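Local structure of cysteine synthase 3 (Entamoeba histolytica, 6KR5) at residues 89-94 with 117-122. The protein probably catalyses the pyridoxal-phosphate-dependent formation of L-cysteine from O-acetyl-L-serine and sulfide. Sequence-based numbering, arbitrary orientation.
Sequences TGIGLC and QMIMKA
M120 reaches across from its helix and lays its thioether against the backbone of helix 88-100 at G90, with SD 3.7 Å from both CA and C of that glycine. Without a side chain at G90, the sulfur can come right up to the main chain. The M120 chain runs extended through CG and SD (chi2 -179°), then bends at chi3, turning the terminal methyl aside. One turn on from G90, C94 closes over the root of the same side chain, its SG 3.8 Å from both CB and CG of M120. I91 also meets M120, its backbone N 4.1 Å from CG of M120. Beside M120, I91 and I119 meet at an angle: their CD1 methyls are 4.1 Å apart, and CG1 of I91 packs on CG2 of I119 at the same distance. The contact is apolar and buried. The axes of 89-94 and 117-122 run nearly parallel, 11° apart and 9.3 Å at closest approach, as expected for successive helices of a right-handed beta-alpha-beta arrangement. Beneath them lies the four-stranded parallel sheet, where M120 rests on I106 and M108 of strand 104-109 and L127 of strand 126-130. The isoleucines face M54 instead, and I119 also packs on M276 of the second subunit.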
loop_
_atom_site.group_PDB
_atom_site.type_symbol
_atom_site.label_atom_id
_atom_site.label_comp_id
_atom_site.label_asym_id
_atom_site.label_seq_id
_atom_site.Cartn_x
_atom_site.Cartn_y
_atom_site.Cartn_z
ATOM N N THR B 89 -4.200 -10.540 -9.836
ATOM C CA THR B 89 -5.546 -11.105 -9.808
ATOM C C THR B 89 -5.689 -12.120 -8.689
ATOM O O THR B 89 -6.719 -12.159 -8.001
ATOM C CB THR B 89 -5.856 -11.734 -11.156
ATOM O OG1 THR B 89 -5.903 -10.688 -12.129
ATOM C CG2 THR B 89 -7.200 -12.476 -11.133
ATOM N N GLY B 90 -4.658 -12.936 -8.482
ATOM C CA GLY B 90 -4.708 -13.897 -7.398
ATOM C C GLY B 90 -4.846 -13.226 -6.050
ATOM O O GLY B 90 -5.605 -13.684 -5.194
ATOM N N ILE B 91 -4.122 -12.120 -5.849
ATOM C CA ILE B 91 -4.218 -11.394 -4.581
ATOM C C ILE B 91 -5.624 -10.839 -4.383
ATOM O O ILE B 91 -6.210 -10.957 -3.303
ATOM C CB ILE B 91 -3.168 -10.273 -4.524
ATOM C CG1 ILE B 91 -1.762 -10.869 -4.567
ATOM C CG2 ILE B 91 -3.395 -9.425 -3.291
ATOM C CD1 ILE B 91 -0.677 -9.800 -4.719
ATOM N N GLY B 92 -6.188 -10.229 -5.425
ATOM C CA GLY B 92 -7.519 -9.663 -5.294
ATOM C C GLY B 92 -8.584 -10.716 -5.048
ATOM O O GLY B 92 -9.523 -10.496 -4.278
ATOM N N LEU B 93 -8.442 -11.885 -5.672
ATOM C CA LEU B 93 -9.396 -12.957 -5.418
ATOM C C LEU B 93 -9.237 -13.504 -4.007
ATOM O O LEU B 93 -10.229 -13.830 -3.344
ATOM C CB LEU B 93 -9.209 -14.071 -6.441
ATOM C CG LEU B 93 -9.679 -13.797 -7.866
ATOM C CD1 LEU B 93 -9.122 -14.882 -8.771
ATOM C CD2 LEU B 93 -11.205 -13.763 -7.942
ATOM N N CYS B 94 -7.993 -13.610 -3.535
ATOM C CA CYS B 94 -7.754 -14.169 -2.210
ATOM C C CYS B 94 -8.268 -13.242 -1.121
ATOM O O CYS B 94 -8.831 -13.704 -0.119
ATOM C CB CYS B 94 -6.268 -14.461 -2.024
ATOM S SG CYS B 94 -5.721 -15.912 -2.942
ATOM N N GLN B 117 2.987 -15.724 -3.975
ATOM C CA GLN B 117 2.614 -16.992 -3.347
ATOM C C GLN B 117 2.430 -16.826 -1.856
ATOM O O GLN B 117 1.463 -17.323 -1.272
ATOM C CB GLN B 117 3.680 -18.055 -3.589
ATOM C CG GLN B 117 3.654 -18.665 -4.939
ATOM C CD GLN B 117 4.621 -19.816 -5.069
ATOM O OE1 GLN B 117 4.725 -20.661 -4.178
ATOM N NE2 GLN B 117 5.345 -19.855 -6.187
ATOM N N MET B 118 3.393 -16.160 -1.214
ATOM C CA MET B 118 3.328 -15.978 0.228
ATOM C C MET B 118 2.139 -15.105 0.611
ATOM O O MET B 118 1.449 -15.389 1.596
ATOM C CB MET B 118 4.646 -15.380 0.714
ATOM C CG MET B 118 4.726 -15.109 2.191
ATOM S SD MET B 118 6.400 -14.539 2.587
ATOM C CE MET B 118 7.370 -15.966 2.122
ATOM N N ILE B 119 1.877 -14.046 -0.157
ATOM C CA ILE B 119 0.717 -13.200 0.134
ATOM C C ILE B 119 -0.565 -14.013 0.018
ATOM O O ILE B 119 -1.427 -13.979 0.903
ATOM C CB ILE B 119 0.674 -11.978 -0.800
ATOM C CG1 ILE B 119 1.822 -11.008 -0.529
ATOM C CG2 ILE B 119 -0.662 -11.242 -0.665
ATOM C CD1 ILE B 119 1.906 -9.933 -1.595
ATOM N N MET B 120 -0.703 -14.775 -1.072
ATOM C CA MET B 120 -1.932 -15.539 -1.270
ATOM C C MET B 120 -2.088 -16.634 -0.219
ATOM O O MET B 120 -3.174 -16.806 0.350
ATOM C CB MET B 120 -1.950 -16.107 -2.688
ATOM C CG MET B 120 -2.140 -15.021 -3.737
ATOM S SD MET B 120 -2.184 -15.710 -5.388
ATOM C CE MET B 120 -0.579 -16.458 -5.384
ATOM N N LYS B 121 -1.006 -17.355 0.088
ATOM C CA LYS B 121 -1.070 -18.352 1.156
ATOM C C LYS B 121 -1.455 -17.718 2.493
ATOM O O LYS B 121 -2.199 -18.320 3.277
ATOM C CB LYS B 121 0.267 -19.084 1.275
ATOM N N ALA B 122 -0.976 -16.492 2.763
ATOM C CA ALA B 122 -1.323 -15.837 4.024
ATOM C C ALA B 122 -2.820 -15.573 4.127
ATOM O O ALA B 122 -3.397 -15.658 5.223
ATOM C CB ALA B 122 -0.540 -14.531 4.183
#